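Local coordinates for DUF1881 domain-containing protein (Neurospora crassa, PDB 5Z6D) that is of unknown function but pairs a betagamma-crystallin domain with an Ig-like domain, whose interface renders the calcium-binding site inoperative, at residues D105-V117 / M121-I135. The protein carries 1 engineered substitution. Numbering follows the deposited sequence.
Engineered in segment 121-135: M121 (natural residue Thr).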
loop_
_atom_site.group_PDB
_atom_site.type_symbol
_atom_site.label_atom_id
_atom_site.label_comp_id
_atom_site.label_asym_id
_atom_site.label_seq_id
_atom_site.Cartn_x
_atom_site.Cartn_y
_atom_site.Cartn_z
ATOM N N ASP A 105 -10.214 16.567 -11.478
ATOM C CA ASP A 105 -9.953 15.221 -10.992
ATOM C C ASP A 105 -9.060 14.469 -11.964
ATOM O O ASP A 105 -9.302 14.481 -13.174
ATOM C CB ASP A 105 -11.255 14.457 -10.790
ATOM C CG ASP A 105 -11.975 14.879 -9.546
ATOM O OD1 ASP A 105 -11.550 15.886 -8.932
ATOM O OD2 ASP A 105 -12.959 14.201 -9.185
ATOM N N LYS A 106 -8.027 13.840 -11.415
ATOM C CA LYS A 106 -7.067 13.030 -12.161
ATOM C C LYS A 106 -6.245 13.855 -13.143
ATOM O O LYS A 106 -5.645 13.298 -14.050
ATOM C CB LYS A 106 -7.762 11.883 -12.915
ATOM C CG LYS A 106 -8.695 11.041 -12.040
ATOM C CD LYS A 106 -9.194 9.792 -12.762
ATOM C CE LYS A 106 -8.072 8.791 -12.968
ATOM N NZ LYS A 106 -8.587 7.473 -13.430
ATOM N N GLN A 107 -6.200 15.167 -12.952
ATOM C CA GLN A 107 -5.379 15.988 -13.845
ATOM C C GLN A 107 -3.895 15.685 -13.650
ATOM O O GLN A 107 -3.107 15.744 -14.603
ATOM C CB GLN A 107 -5.636 17.472 -13.625
ATOM C CG GLN A 107 -4.777 18.344 -14.537
ATOM C CD GLN A 107 -5.157 19.810 -14.502
ATOM O OE1 GLN A 107 -6.289 20.170 -14.177
ATOM N NE2 GLN A 107 -4.205 20.671 -14.847
ATOM N N TYR A 108 -3.509 15.359 -12.421
ATOM C CA TYR A 108 -2.107 15.072 -12.116
ATOM C C TYR A 108 -1.943 13.637 -11.697
ATOM O O TYR A 108 -2.851 13.051 -11.106
ATOM C CB TYR A 108 -1.584 16.003 -11.014
ATOM C CG TYR A 108 -1.658 17.458 -11.417
ATOM C CD1 TYR A 108 -0.714 18.001 -12.271
ATOM C CD2 TYR A 108 -2.683 18.285 -10.953
ATOM C CE1 TYR A 108 -0.780 19.333 -12.658
ATOM C CE2 TYR A 108 -2.754 19.613 -11.333
ATOM C CZ TYR A 108 -1.797 20.130 -12.189
ATOM O OH TYR A 108 -1.854 21.452 -12.572
ATOM N N SER A 109 -0.794 13.062 -12.033
ATOM C CA SER A 109 -0.454 11.724 -11.558
ATOM C C SER A 109 0.825 11.759 -10.759
ATOM O O SER A 109 1.739 12.552 -11.041
ATOM C CB SER A 109 -0.329 10.739 -12.724
ATOM O OG SER A 109 0.702 11.112 -13.634
ATOM N N LEU A 110 0.861 10.888 -9.758
ATOM C CA LEU A 110 2.032 10.620 -8.963
ATOM C C LEU A 110 2.385 9.146 -9.171
ATOM O O LEU A 110 1.661 8.252 -8.729
ATOM C CB LEU A 110 1.762 10.930 -7.501
ATOM C CG LEU A 110 2.852 10.535 -6.517
ATOM C CD1 LEU A 110 4.100 11.369 -6.755
ATOM C CD2 LEU A 110 2.316 10.734 -5.099
ATOM N N LYS A 111 3.460 8.904 -9.910
ATOM C CA LYS A 111 3.960 7.562 -10.130
ATOM C C LYS A 111 5.017 7.250 -9.087
ATOM O O LYS A 111 5.961 8.028 -8.896
ATOM C CB LYS A 111 4.548 7.434 -11.543
ATOM C CG LYS A 111 5.086 6.052 -11.881
ATOM C CD LYS A 111 5.763 6.057 -13.254
ATOM C CE LYS A 111 6.347 4.699 -13.581
ATOM N NZ LYS A 111 7.393 4.789 -14.637
ATOM N N VAL A 112 4.853 6.114 -8.413
ATOM C CA VAL A 112 5.751 5.726 -7.351
ATOM C C VAL A 112 6.327 4.367 -7.715
ATOM O O VAL A 112 5.590 3.389 -7.802
ATOM C CB VAL A 112 5.017 5.648 -5.990
ATOM C CG1 VAL A 112 5.989 5.292 -4.894
ATOM C CG2 VAL A 112 4.335 6.967 -5.662
ATOM N N ASP A 113 7.632 4.310 -7.984
ATOM C CA ASP A 113 8.212 3.075 -8.492
ATOM C C ASP A 113 8.630 2.148 -7.368
ATOM O O ASP A 113 9.820 1.908 -7.162
ATOM C CB ASP A 113 9.415 3.371 -9.385
ATOM C CG ASP A 113 9.026 3.607 -10.825
ATOM O OD1 ASP A 113 7.859 3.331 -11.178
ATOM O OD2 ASP A 113 9.893 4.056 -11.606
ATOM N N ALA A 114 7.651 1.642 -6.628
ATOM C CA ALA A 114 7.928 0.778 -5.494
ATOM C C ALA A 114 8.443 -0.578 -5.947
ATOM O O ALA A 114 7.748 -1.315 -6.648
ATOM C CB ALA A 114 6.684 0.608 -4.662
ATOM N N ARG A 115 9.654 -0.923 -5.533
ATOM C CA ARG A 115 10.261 -2.127 -6.065
ATOM C C ARG A 115 9.754 -3.380 -5.353
ATOM O O ARG A 115 9.814 -4.474 -5.920
ATOM C CB ARG A 115 11.784 -2.023 -5.994
ATOM C CG ARG A 115 12.328 -0.917 -6.888
ATOM C CD ARG A 115 13.847 -0.880 -6.900
ATOM N NE ARG A 115 14.427 -1.928 -7.739
ATOM C CZ ARG A 115 15.673 -1.905 -8.203
ATOM N NH1 ARG A 115 16.469 -0.882 -7.921
ATOM N NH2 ARG A 115 16.123 -2.902 -8.954
ATOM N N ASP A 116 9.220 -3.224 -4.140
ATOM C CA ASP A 116 8.724 -4.383 -3.405
ATOM C C ASP A 116 7.283 -4.717 -3.807
ATOM O O ASP A 116 6.998 -5.857 -4.174
ATOM C CB ASP A 116 8.852 -4.192 -1.871
ATOM C CG ASP A 116 8.192 -2.908 -1.344
ATOM O OD1 ASP A 116 7.707 -2.086 -2.147
ATOM O OD2 ASP A 116 8.172 -2.725 -0.097
ATOM N N VAL A 117 6.388 -3.732 -3.796
ATOM C CA VAL A 117 4.984 -4.010 -4.074
ATOM C C VAL A 117 4.601 -3.755 -5.534
ATOM O O VAL A 117 3.527 -4.144 -5.976
ATOM C CB VAL A 117 4.039 -3.180 -3.167
ATOM C CG1 VAL A 117 4.238 -3.537 -1.698
ATOM C CG2 VAL A 117 4.251 -1.691 -3.397
ATOM N N MET A 121 0.435 4.048 -9.751
ATOM C CA MET A 121 0.052 5.300 -10.365
ATOM C C MET A 121 -1.118 5.880 -9.604
ATOM O O MET A 121 -2.219 5.337 -9.663
ATOM C CB MET A 121 -0.313 5.075 -11.829
ATOM C CG MET A 121 0.869 5.121 -12.758
ATOM S SD MET A 121 1.311 6.836 -13.053
ATOM C CE MET A 121 0.157 7.258 -14.352
ATOM N N LEU A 122 -0.873 6.951 -8.853
ATOM C CA LEU A 122 -1.926 7.628 -8.105
ATOM C C LEU A 122 -2.404 8.839 -8.874
ATOM O O LEU A 122 -1.596 9.550 -9.449
ATOM C CB LEU A 122 -1.426 8.061 -6.736
ATOM C CG LEU A 122 -0.912 6.933 -5.846
ATOM C CD1 LEU A 122 -0.445 7.484 -4.525
ATOM C CD2 LEU A 122 -2.018 5.916 -5.647
ATOM N N TYR A 123 -3.706 9.079 -8.886
ATOM C CA TYR A 123 -4.246 10.253 -9.555
ATOM C C TYR A 123 -4.796 11.243 -8.551
ATOM O O TYR A 123 -5.302 10.857 -7.482
ATOM C CB TYR A 123 -5.317 9.851 -10.576
ATOM C CG TYR A 123 -4.727 9.035 -11.689
ATOM C CD1 TYR A 123 -4.191 9.651 -12.817
ATOM C CD2 TYR A 123 -4.646 7.654 -11.593
ATOM C CE1 TYR A 123 -3.611 8.899 -13.833
ATOM C CE2 TYR A 123 -4.083 6.896 -12.603
ATOM C CZ TYR A 123 -3.567 7.522 -13.720
ATOM O OH TYR A 123 -3.002 6.758 -14.714
ATOM N N SER A 124 -4.691 12.525 -8.889
ATOM C CA SER A 124 -5.026 13.572 -7.935
ATOM C C SER A 124 -6.537 13.693 -7.731
ATOM O O SER A 124 -7.321 13.624 -8.687
ATOM C CB SER A 124 -4.431 14.918 -8.388
ATOM O OG SER A 124 -4.817 15.260 -9.711
ATOM N N ASN A 125 -6.922 13.895 -6.475
ATOM C CA ASN A 125 -8.316 14.169 -6.133
ATOM C C ASN A 125 -9.252 13.138 -6.761
ATOM O O ASN A 125 -10.277 13.489 -7.351
ATOM C CB ASN A 125 -8.697 15.578 -6.579
ATOM C CG ASN A 125 -7.839 16.655 -5.931
ATOM O OD1 ASN A 125 -7.139 16.405 -4.951
ATOM N ND2 ASN A 125 -7.895 17.870 -6.481
ATOM N N ASP A 126 -8.868 11.870 -6.642
ATOM C CA ASP A 126 -9.502 10.771 -7.367
ATOM C C ASP A 126 -10.299 9.879 -6.412
ATOM O O ASP A 126 -10.548 8.704 -6.680
ATOM C CB ASP A 126 -8.429 9.965 -8.114
ATOM C CG ASP A 126 -9.008 8.905 -9.040
ATOM O OD1 ASP A 126 -10.171 9.052 -9.478
ATOM O OD2 ASP A 126 -8.289 7.919 -9.324
ATOM N N GLY A 127 -10.708 10.452 -5.292
ATOM C CA GLY A 127 -11.469 9.705 -4.312
ATOM C C GLY A 127 -10.660 9.497 -3.055
ATOM O O GLY A 127 -9.739 10.268 -2.769
ATOM N N ASP A 128 -10.985 8.441 -2.315
ATOM C CA ASP A 128 -10.423 8.256 -0.986
ATOM C C ASP A 128 -9.580 7.000 -0.825
ATOM O O ASP A 128 -9.096 6.726 0.271
ATOM C CB ASP A 128 -11.551 8.238 0.050
ATOM C CG ASP A 128 -12.439 9.465 -0.035
ATOM O OD1 ASP A 128 -11.917 10.569 -0.313
ATOM O OD2 ASP A 128 -13.663 9.322 0.173
ATOM N N GLU A 129 -9.409 6.217 -1.888
ATOM C CA GLU A 129 -8.654 4.973 -1.755
ATOM C C GLU A 129 -7.158 5.245 -1.761
ATOM O O GLU A 129 -6.626 5.801 -2.725
ATOM C CB GLU A 129 -9.001 3.982 -2.864
ATOM C CG GLU A 129 -10.371 3.350 -2.710
ATOM C CD GLU A 129 -10.552 2.137 -3.598
ATOM O OE1 GLU A 129 -11.001 2.308 -4.753
ATOM O OE2 GLU A 129 -10.245 1.015 -3.140
ATOM N N TYR A 130 -6.486 4.864 -0.676
ATOM C CA TYR A 130 -5.034 4.968 -0.611
ATOM C C TYR A 130 -4.386 3.931 -1.512
ATOM O O TYR A 130 -4.979 2.895 -1.819
ATOM C CB TYR A 130 -4.533 4.791 0.826
ATOM C CG TYR A 130 -4.573 6.046 1.673
ATOM C CD1 TYR A 130 -3.399 6.656 2.082
ATOM C CD2 TYR A 130 -5.781 6.608 2.081
ATOM C CE1 TYR A 130 -3.419 7.784 2.862
ATOM C CE2 TYR A 130 -5.811 7.751 2.860
ATOM C CZ TYR A 130 -4.622 8.334 3.245
ATOM O OH TYR A 130 -4.605 9.473 4.019
ATOM N N GLY A 131 -3.163 4.214 -1.944
ATOM C CA GLY A 131 -2.395 3.240 -2.675
ATOM C C GLY A 131 -1.233 2.716 -1.856
ATOM O O GLY A 131 -0.522 3.481 -1.213
ATOM N N LEU A 132 -1.038 1.406 -1.909
ATOM C CA LEU A 132 0.053 0.750 -1.219
ATOM C C LEU A 132 1.351 1.021 -1.971
ATOM O O LEU A 132 1.480 0.637 -3.135
ATOM C CB LEU A 132 -0.219 -0.753 -1.119
ATOM C CG LEU A 132 0.885 -1.586 -0.473
ATOM C CD1 LEU A 132 0.955 -1.333 1.033
ATOM C CD2 LEU A 132 0.709 -3.070 -0.791
ATOM N N VAL A 133 2.305 1.692 -1.323
ATOM C CA VAL A 133 3.547 2.066 -1.999
ATOM C C VAL A 133 4.782 1.481 -1.312
ATOM O O VAL A 133 5.930 1.732 -1.730
ATOM C CB VAL A 133 3.699 3.613 -2.114
ATOM C CG1 VAL A 133 2.581 4.218 -2.983
ATOM C CG2 VAL A 133 3.725 4.271 -0.740
ATOM N N GLY A 134 4.576 0.681 -0.270
ATOM C CA GLY A 134 5.715 -0.031 0.297
ATOM C C GLY A 134 5.320 -0.887 1.483
ATOM O O GLY A 134 4.208 -0.745 1.997
ATOM N N ILE A 135 6.202 -1.789 1.903
ATOM C CA ILE A 135 5.982 -2.567 3.121
ATOM C C ILE A 135 7.258 -2.479 3.935
ATOM O O ILE A 135 8.336 -2.765 3.419
ATOM C CB ILE A 135 5.647 -4.040 2.812
ATOM C CG1 ILE A 135 4.337 -4.130 2.018
ATOM C CG2 ILE A 135 5.539 -4.860 4.100
ATOM C CD1 ILE A 135 3.951 -5.540 1.554
HETATM O O HOH W 1 -9.990 18.198 -8.422
#
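L110 and L122 pair antiparallel through two nearly straight backbone bonds, L110 N to L122 O at 2.8 Å and L122 N to L110 O. Two residues along, past the non-hydrogen-bonded pair S109 and Y123, S124 N gives to Y108 O, while S124 OG accepts from Y108 N at 3.0 Å. The K106 chain bends at chi3 (69°) to lay K106 CE over one face of the Y123 ring, 3.6 Å from Y123 CG; NZ makes a cation-pi contact. SD of the engineered M121 rests 3.6 Å from K111 CB.

V112 CG1 meets V133 CB between the sheets at 4.0 Å. D116 OD2 accepts from I135 N at 3.0 Å on its syn side, and OD1 takes V117 N from above the carboxylate plane. With an alanine here the amides of V117 and I135 would probably both lose this acceptor, and the 115-117 turn its tie to strand 131-136. V117 CG1 packs on L132 CD2 (3.7 Å) and I135 CG1; L132 and I135 also touch I53 and W55 of the crystallin domain. Hairpin 108-112/120-123 ends one sheet, and loop 124-130 reaches edge strand 131-136 of the facing sheet in the Ig-like sandwich, beside the crystallin domain.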